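Local structure of glycine betaine/carnitine/choline ABC transporter (Staphylococcus aureus subsp. aureus Mu50, 3O66) at residues H129-S134 with V209-K214; K163-F168 with K214-P219. The protein probably binds glycine betaine, carnitine or choline as the substrate-binding component of an ABC transporter that imports such compounds. All coordinates share one frame; numbering follows the deposited sequence.

Contact 1 (H129-S134 with V209-K214); sequences HLETVS and VLKDDK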
ATOM      1  N   HIS A 129      25.797   6.300   5.211  1.00 33.03           N
ATOM      2  CA  HIS A 129      25.088   6.253   6.492  1.00 33.48           C
ATOM      3  C   HIS A 129      23.661   6.794   6.398  1.00 33.11           C
ATOM      4  O   HIS A 129      23.271   7.726   7.141  1.00 34.47           O
ATOM      5  CB  HIS A 129      25.916   6.984   7.571  1.00 35.93           C
ATOM      6  CG  HIS A 129      27.359   6.588   7.580  1.00 37.11           C
ATOM      7  ND1 HIS A 129      27.785   5.350   8.016  1.00 38.44           N
ATOM      8  CD2 HIS A 129      28.472   7.250   7.181  1.00 37.62           C
ATOM      9  CE1 HIS A 129      29.098   5.272   7.901  1.00 39.74           C
ATOM     10  NE2 HIS A 129      29.540   6.411   7.394  1.00 39.58           N
ATOM     11  N   LEU A 130      22.873   6.177   5.511  1.00 30.97           N
ATOM     12  CA  LEU A 130      21.548   6.683   5.161  1.00 30.33           C
ATOM     13  C   LEU A 130      20.418   6.011   5.927  1.00 30.55           C
ATOM     14  O   LEU A 130      20.252   4.798   5.850  1.00 31.18           O
ATOM     15  CB  LEU A 130      21.298   6.541   3.637  1.00 27.84           C
ATOM     16  CG  LEU A 130      22.346   7.149   2.692  1.00 28.57           C
ATOM     17  CD1 LEU A 130      22.011   6.890   1.204  1.00 27.18           C
ATOM     18  CD2 LEU A 130      22.533   8.663   2.950  1.00 29.11           C
ATOM     19  N   GLU A 131      19.610   6.818   6.611  1.00 31.20           N
ATOM     20  CA  GLU A 131      18.389   6.334   7.260  1.00 31.62           C
ATOM     21  C   GLU A 131      17.169   7.139   6.819  1.00 30.04           C
ATOM     22  O   GLU A 131      16.069   6.607   6.655  1.00 28.33           O
ATOM     23  CB  GLU A 131      18.543   6.389   8.789  1.00 34.26           C
ATOM     24  CG  GLU A 131      19.407   5.262   9.334  1.00 39.15           C
ATOM     25  CD  GLU A 131      18.727   3.888   9.233  1.00 43.79           C
ATOM     26  OE1 GLU A 131      17.476   3.821   9.118  1.00 45.48           O
ATOM     27  OE2 GLU A 131      19.448   2.863   9.285  1.00 47.14           O
ATOM     28  N   THR A 132      17.388   8.428   6.616  1.00 30.61           N
ATOM     29  CA  THR A 132      16.312   9.360   6.275  1.00 29.56           C
ATOM     30  C   THR A 132      16.599  10.019   4.942  1.00 28.65           C
ATOM     31  O   THR A 132      17.724   9.971   4.421  1.00 28.61           O
ATOM     32  CB  THR A 132      16.148  10.486   7.342  1.00 31.19           C
ATOM     33  OG1 THR A 132      17.250  11.407   7.248  1.00 29.47           O
ATOM     34  CG2 THR A 132      16.019   9.903   8.780  1.00 31.81           C
ATOM     35  N   VAL A 133      15.575  10.634   4.373  1.00 28.23           N
ATOM     36  CA  VAL A 133      15.738  11.350   3.113  1.00 27.15           C
ATOM     37  C   VAL A 133      16.697  12.528   3.318  1.00 28.49           C
ATOM     38  O   VAL A 133      17.566  12.792   2.470  1.00 26.93           O
ATOM     39  CB  VAL A 133      14.378  11.813   2.568  1.00 27.26           C
ATOM     40  CG1 VAL A 133      14.570  12.712   1.370  1.00 26.91           C
ATOM     41  CG2 VAL A 133      13.508  10.583   2.202  1.00 26.18           C
ATOM     42  N   SER A 134      16.574  13.208   4.460  1.00 28.85           N
ATOM     43  CA  SER A 134      17.545  14.278   4.777  1.00 31.63           C
ATOM     44  C   SER A 134      19.024  13.794   4.784  1.00 31.06           C
ATOM     45  O   SER A 134      19.914  14.553   4.455  1.00 32.29           O
ATOM     46  CB  SER A 134      17.174  14.993   6.085  1.00 33.69           C
ATOM     47  OG  SER A 134      15.956  15.730   5.935  1.00 35.04           O
ATOM     48  N   VAL A 209      14.859   1.357   2.316  1.00 24.17           N
ATOM     49  CA  VAL A 209      13.875   2.438   2.097  1.00 24.38           C
ATOM     50  C   VAL A 209      14.162   3.514   3.115  1.00 25.05           C
ATOM     51  O   VAL A 209      14.302   3.196   4.309  1.00 26.65           O
ATOM     52  CB  VAL A 209      12.470   1.903   2.264  1.00 23.39           C
ATOM     53  CG1 VAL A 209      11.415   3.054   2.054  1.00 24.35           C
ATOM     54  CG2 VAL A 209      12.264   0.722   1.284  1.00 24.66           C
ATOM     55  N   LEU A 210      14.258   4.772   2.668  1.00 24.45           N
ATOM     56  CA  LEU A 210      14.591   5.883   3.563  1.00 25.51           C
ATOM     57  C   LEU A 210      13.343   6.510   4.182  1.00 26.24           C
ATOM     58  O   LEU A 210      12.300   6.590   3.532  1.00 25.23           O
ATOM     59  CB  LEU A 210      15.401   6.953   2.803  1.00 24.96           C
ATOM     60  CG  LEU A 210      16.740   6.464   2.195  1.00 26.00           C
ATOM     61  CD1 LEU A 210      17.397   7.608   1.432  1.00 26.77           C
ATOM     62  CD2 LEU A 210      17.672   5.972   3.310  1.00 26.49           C
ATOM     63  N   LYS A 211      13.451   6.934   5.445  1.00 26.78           N
ATOM     64  CA  LYS A 211      12.330   7.570   6.135  1.00 28.70           C
ATOM     65  C   LYS A 211      12.129   8.987   5.604  1.00 28.40           C
ATOM     66  O   LYS A 211      13.099   9.742   5.445  1.00 28.93           O
ATOM     67  CB  LYS A 211      12.552   7.583   7.668  1.00 30.52           C
ATOM     68  CG  LYS A 211      12.467   6.190   8.288  1.00 33.64           C
ATOM     69  CD  LYS A 211      12.679   6.162   9.811  1.00 40.10           C
ATOM     70  CE  LYS A 211      14.097   6.565  10.213  1.00 43.37           C
ATOM     71  NZ  LYS A 211      14.319   6.439  11.703  1.00 47.49           N
ATOM     72  N   ASP A 212      10.881   9.313   5.280  1.00 28.26           N
ATOM     73  CA  ASP A 212      10.471  10.669   4.831  1.00 29.04           C
ATOM     74  C   ASP A 212      10.317  11.543   6.097  1.00 30.56           C
ATOM     75  O   ASP A 212       9.205  11.775   6.604  1.00 31.20           O
ATOM     76  CB  ASP A 212       9.167  10.522   4.035  1.00 27.89           C
ATOM     77  CG  ASP A 212       8.568  11.843   3.543  1.00 29.23           C
ATOM     78  OD1 ASP A 212       9.226  12.930   3.476  1.00 27.10           O
ATOM     79  OD2 ASP A 212       7.368  11.764   3.188  1.00 28.77           O
ATOM     80  N   ASP A 213      11.453  12.018   6.600  1.00 30.96           N
ATOM     81  CA  ASP A 213      11.508  12.698   7.898  1.00 33.75           C
ATOM     82  C   ASP A 213      10.784  14.046   7.917  1.00 35.12           C
ATOM     83  O   ASP A 213      10.386  14.512   8.988  1.00 37.31           O
ATOM     84  CB  ASP A 213      12.962  12.893   8.341  1.00 34.33           C
ATOM     85  CG  ASP A 213      13.794  13.628   7.287  1.00 34.19           C
ATOM     86  OD1 ASP A 213      14.220  12.977   6.305  1.00 31.10           O
ATOM     87  OD2 ASP A 213      14.001  14.865   7.436  1.00 34.93           O
ATOM     88  N   LYS A 214      10.612  14.668   6.748  1.00 34.58           N
ATOM     89  CA  LYS A 214       9.877  15.934   6.649  1.00 35.97           C
ATOM     90  C   LYS A 214       8.400  15.767   6.241  1.00 35.61           C
ATOM     91  O   LYS A 214       7.680  16.757   6.101  1.00 36.05           O
ATOM     92  CB  LYS A 214      10.594  16.910   5.699  1.00 36.76           C
ATOM     93  CG  LYS A 214      11.915  17.430   6.264  1.00 38.26           C
ATOM     94  CD  LYS A 214      12.489  18.531   5.402  1.00 40.31           C
ATOM     95  CE  LYS A 214      13.673  19.187   6.090  1.00 43.17           C
ATOM     96  NZ  LYS A 214      13.484  20.678   6.067  1.00 49.32           N
TER
HETATM   97  O   HOH W   1      15.152   3.983   6.876  1.00 34.71           O
HETATM   98  O   HOH W   2      16.637   5.232  11.587  1.00 48.12           O
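Thr132 and Lys211 face each other at a single parallel beta bridge, their CA atoms 4.4 Å apart, in a stretch where neither segment forms a regular strand. Two backbone bonds define the bridge. Lys211 N reaches Glu131 O at 2.9 Å, and Val133 N reaches Lys211 O at 2.8 Å. A water is in position to donate to either Glu131 O or Val209 O, while Lys211 O makes a weak bond to Asp213 N across an inverse gamma turn centred on Asp212. That turn bends the chain so that Asp213 comes beside Ser134. With chi1 at 55°, the Asp213 carboxylate lies between its own backbone N and carbonyl carbon and presents both oxygens: OD1 takes Ser134 N at 3.0 Å and OD2 takes Ser134 OG at 2.6 Å. Each oxygen is met on its syn side, 20° and 16° out of the carboxylate plane, a two-pronged grip that should fix the rotation of the group. In the fold, a periplasmic-binding-protein type with two lobes, the bridge joins the loop after helix 122-128 to the chain that leaves edge strand 208-209 for the other lobe. On the apolar side, Leu210 CD2 packs on Leu130 CB at 3.7 Å, and Leu210 CB lies near Val133 CG2; Leu136 and Phe118 border these side chains. Thr132 CB comes within 3.3 Å of Asp213 OD1, the two side chains crossing at about a right angle. On the solvent-exposed side, one water donates to Glu131 OE1 and accepts from Lys211 NZ at 2.6 Å, bridging two opposite charges that do not touch directly; Glu131 OE1 has its salt bridge with Lys208 instead.

Contact 2 (K163-F168 with K214-P219); sequences KKEYGF and KQFFPP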
ATOM      1  N   LYS A 163      12.445  19.491  -3.905  1.00 40.96           N
ATOM      2  CA  LYS A 163      13.697  20.262  -3.820  1.00 42.25           C
ATOM      3  C   LYS A 163      13.550  21.453  -2.874  1.00 43.90           C
ATOM      4  O   LYS A 163      14.459  21.752  -2.100  1.00 44.49           O
ATOM      5  CB  LYS A 163      14.150  20.758  -5.206  1.00 43.24           C
ATOM      6  CG  LYS A 163      14.660  19.661  -6.136  1.00 42.57           C
ATOM      7  CD  LYS A 163      15.254  20.238  -7.408  1.00 45.26           C
ATOM      8  CE  LYS A 163      14.195  20.666  -8.405  1.00 46.75           C
ATOM      9  NZ  LYS A 163      14.845  21.235  -9.612  1.00 48.65           N
ATOM     10  N   LYS A 164      12.408  22.128  -2.952  1.00 45.02           N
ATOM     11  CA  LYS A 164      12.107  23.255  -2.072  1.00 47.43           C
ATOM     12  C   LYS A 164      12.003  22.796  -0.603  1.00 46.18           C
ATOM     13  O   LYS A 164      12.673  23.349   0.273  1.00 47.15           O
ATOM     14  CB  LYS A 164      10.822  23.959  -2.545  1.00 49.33           C
ATOM     15  CG  LYS A 164      10.505  25.279  -1.833  1.00 53.92           C
ATOM     16  CD  LYS A 164       9.525  26.170  -2.628  1.00 57.88           C
ATOM     17  CE  LYS A 164       8.101  25.605  -2.665  1.00 58.26           C
ATOM     18  NZ  LYS A 164       7.072  26.696  -2.849  1.00 60.36           N
ATOM     19  N   GLU A 165      11.179  21.777  -0.359  1.00 43.86           N
ATOM     20  CA  GLU A 165      10.998  21.172   0.967  1.00 42.74           C
ATOM     21  C   GLU A 165      12.288  20.638   1.592  1.00 41.06           C
ATOM     22  O   GLU A 165      12.650  21.022   2.716  1.00 41.70           O
ATOM     23  CB  GLU A 165       9.962  20.037   0.900  1.00 41.56           C
ATOM     24  CG  GLU A 165       9.632  19.401   2.255  1.00 43.12           C
ATOM     25  CD  GLU A 165       8.730  20.279   3.110  1.00 49.39           C
ATOM     26  OE1 GLU A 165       7.540  20.441   2.746  1.00 51.60           O
ATOM     27  OE2 GLU A 165       9.204  20.809   4.147  1.00 51.52           O
ATOM     28  N   TYR A 166      12.978  19.753   0.872  1.00 38.26           N
ATOM     29  CA  TYR A 166      14.139  19.090   1.438  1.00 36.62           C
ATOM     30  C   TYR A 166      15.441  19.903   1.359  1.00 37.81           C
ATOM     31  O   TYR A 166      16.336  19.703   2.171  1.00 37.60           O
ATOM     32  CB  TYR A 166      14.276  17.678   0.880  1.00 34.56           C
ATOM     33  CG  TYR A 166      13.524  16.651   1.716  1.00 32.22           C
ATOM     34  CD1 TYR A 166      14.099  16.131   2.882  1.00 32.12           C
ATOM     35  CD2 TYR A 166      12.238  16.236   1.368  1.00 32.04           C
ATOM     36  CE1 TYR A 166      13.433  15.207   3.674  1.00 31.89           C
ATOM     37  CE2 TYR A 166      11.534  15.274   2.168  1.00 31.78           C
ATOM     38  CZ  TYR A 166      12.151  14.785   3.317  1.00 31.82           C
ATOM     39  OH  TYR A 166      11.540  13.859   4.127  1.00 30.89           O
ATOM     40  N   GLY A 167      15.534  20.830   0.412  1.00 38.93           N
ATOM     41  CA  GLY A 167      16.668  21.763   0.376  1.00 40.93           C
ATOM     42  C   GLY A 167      17.918  21.232  -0.303  1.00 40.16           C
ATOM     43  O   GLY A 167      19.023  21.720  -0.050  1.00 41.68           O
ATOM     44  N   PHE A 168      17.753  20.239  -1.174  1.00 38.26           N
ATOM     45  CA  PHE A 168      18.870  19.731  -1.974  1.00 37.60           C
ATOM     46  C   PHE A 168      18.404  19.163  -3.324  1.00 37.00           C
ATOM     47  O   PHE A 168      17.203  18.974  -3.550  1.00 35.60           O
ATOM     48  CB  PHE A 168      19.710  18.715  -1.182  1.00 36.42           C
ATOM     49  CG  PHE A 168      18.954  17.481  -0.751  1.00 34.50           C
ATOM     50  CD1 PHE A 168      18.786  16.405  -1.629  1.00 32.90           C
ATOM     51  CD2 PHE A 168      18.443  17.378   0.539  1.00 33.09           C
ATOM     52  CE1 PHE A 168      18.096  15.261  -1.234  1.00 32.25           C
ATOM     53  CE2 PHE A 168      17.753  16.215   0.955  1.00 32.36           C
ATOM     54  CZ  PHE A 168      17.566  15.171   0.065  1.00 30.63           C
ATOM     55  N   LYS A 214      10.612  14.668   6.748  1.00 34.58           N
ATOM     56  CA  LYS A 214       9.877  15.934   6.649  1.00 35.97           C
ATOM     57  C   LYS A 214       8.400  15.767   6.241  1.00 35.61           C
ATOM     58  O   LYS A 214       7.680  16.757   6.101  1.00 36.05           O
ATOM     59  CB  LYS A 214      10.594  16.910   5.699  1.00 36.76           C
ATOM     60  CG  LYS A 214      11.915  17.430   6.264  1.00 38.26           C
ATOM     61  CD  LYS A 214      12.489  18.531   5.402  1.00 40.31           C
ATOM     62  CE  LYS A 214      13.673  19.187   6.090  1.00 43.17           C
ATOM     63  NZ  LYS A 214      13.484  20.678   6.067  1.00 49.32           N
ATOM     64  N   GLN A 215       7.950  14.515   6.075  1.00 33.67           N
ATOM     65  CA  GLN A 215       6.574  14.213   5.638  1.00 33.51           C
ATOM     66  C   GLN A 215       6.177  15.002   4.388  1.00 33.44           C
ATOM     67  O   GLN A 215       5.093  15.630   4.343  1.00 35.37           O
ATOM     68  CB  GLN A 215       5.539  14.439   6.761  1.00 35.28           C
ATOM     69  CG  GLN A 215       5.814  13.648   8.023  1.00 36.51           C
ATOM     70  CD  GLN A 215       4.848  13.960   9.171  1.00 39.03           C
ATOM     71  OE1 GLN A 215       4.314  15.081   9.299  1.00 41.15           O
ATOM     72  NE2 GLN A 215       4.632  12.965  10.022  1.00 37.70           N
ATOM     73  N   PHE A 216       7.061  15.001   3.398  1.00 31.06           N
ATOM     74  CA  PHE A 216       6.765  15.589   2.110  1.00 31.12           C
ATOM     75  C   PHE A 216       5.596  14.848   1.479  1.00 30.28           C
ATOM     76  O   PHE A 216       4.761  15.472   0.843  1.00 30.45           O
ATOM     77  CB  PHE A 216       7.986  15.522   1.190  1.00 30.78           C
ATOM     78  CG  PHE A 216       7.706  15.983  -0.211  1.00 32.16           C
ATOM     79  CD1 PHE A 216       7.517  17.332  -0.492  1.00 34.88           C
ATOM     80  CD2 PHE A 216       7.604  15.062  -1.242  1.00 30.25           C
ATOM     81  CE1 PHE A 216       7.228  17.768  -1.798  1.00 36.37           C
ATOM     82  CE2 PHE A 216       7.329  15.478  -2.542  1.00 33.41           C
ATOM     83  CZ  PHE A 216       7.138  16.842  -2.825  1.00 35.71           C
ATOM     84  N   PHE A 217       5.552  13.520   1.654  1.00 27.96           N
ATOM     85  CA  PHE A 217       4.420  12.740   1.185  1.00 27.76           C
ATOM     86  C   PHE A 217       3.380  12.527   2.266  1.00 28.50           C
ATOM     87  O   PHE A 217       3.722  12.365   3.456  1.00 28.54           O
ATOM     88  CB  PHE A 217       4.849  11.369   0.672  1.00 26.03           C
ATOM     89  CG  PHE A 217       5.854  11.414  -0.460  1.00 27.01           C
ATOM     90  CD1 PHE A 217       5.477  11.855  -1.732  1.00 28.84           C
ATOM     91  CD2 PHE A 217       7.161  10.948  -0.265  1.00 26.91           C
ATOM     92  CE1 PHE A 217       6.413  11.863  -2.797  1.00 27.49           C
ATOM     93  CE2 PHE A 217       8.104  10.976  -1.315  1.00 25.40           C
ATOM     94  CZ  PHE A 217       7.716  11.426  -2.577  1.00 25.86           C
ATOM     95  N   PRO A 218       2.097  12.500   1.869  1.00 29.55           N
ATOM     96  CA  PRO A 218       1.100  12.241   2.891  1.00 30.27           C
ATOM     97  C   PRO A 218       1.076  10.731   3.150  1.00 29.06           C
ATOM     98  O   PRO A 218       1.689   9.981   2.389  1.00 26.44           O
ATOM     99  CB  PRO A 218      -0.202  12.745   2.249  1.00 32.26           C
ATOM    100  CG  PRO A 218       0.042  12.580   0.759  1.00 31.67           C
ATOM    101  CD  PRO A 218       1.500  12.850   0.563  1.00 29.77           C
ATOM    102  N   PRO A 219       0.400  10.292   4.225  1.00 25.77           N
ATOM    103  CA  PRO A 219       0.335   8.847   4.509  1.00 24.30           C
ATOM    104  C   PRO A 219      -0.485   8.095   3.480  1.00 23.42           C
ATOM    105  O   PRO A 219      -1.458   8.630   2.926  1.00 22.63           O
ATOM    106  CB  PRO A 219      -0.390   8.755   5.858  1.00 24.90           C
ATOM    107  CG  PRO A 219      -0.555  10.152   6.337  1.00 27.03           C
ATOM    108  CD  PRO A 219      -0.257  11.118   5.252  1.00 26.99           C
TER
HETATM  109  O   HOH W   3       6.465  18.519   4.272  1.00 54.15           O
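Lys214 places its CG anti to the carbonyl carbon (chi1 -69°) and stays extended through its next two torsions, which lays the aliphatic chain along one face of the Tyr166 ring. Phe216 holds CG anti to its backbone N (chi1 174°), and its ring runs up to Glu165, where CD1 is 3.9 Å from Glu165 CB. The CH-pi geometry is explicit: Lys214 CD stands 4.0 Å from the Tyr166 centroid, 21° off the ring normal and offset toward the rim. Phe216 CB meets the same ring at its edge, 3.7 Å from Tyr166 CE2. The phenol oxygen accepts a nearly straight bond from Lys214 N, with OH and N 2.9 Å apart, and also bonds Asp212 OD1. Further out, Lys214 NZ makes a weak, long bond to Glu165 O (3.5 Å), and a water spans Lys214 O and, weakly, Glu165 OE1. Tyr166 is the last residue of helix 159-166, its ring beside that of Phe162. Beyond its contact with the helix end, segment 214-219 continues toward the other lobe, Phe217 touching strand 116-120 through Tyr116 and Phe118, and Pro219 reaching Ala90 on helix 87-102.

Overall arrangement
Contacts 1 and 2 have centres 11 Å apart and share Lys214, where one continuous stretch, 209-219, almost all of it loop, passes from the first partner segment to the second. Asp212 ties them together: its OD1 lies 2.6 Å from Tyr166 OH and also bonds Phe216 N, while its OD2 is 3.0 Å from Phe217 N. A second junction is a packing contact, Phe168 CZ lying 3.4 Å from the carbonyl oxygen Val133 O. Along the chain the segments alternate, and the loop after strand 208-209 meets 129-134 first and then helix 159-166 before entering strand 222-227. The substrate site of such two-lobed proteins usually lies between the lobes, and neither contact is identified as part of it.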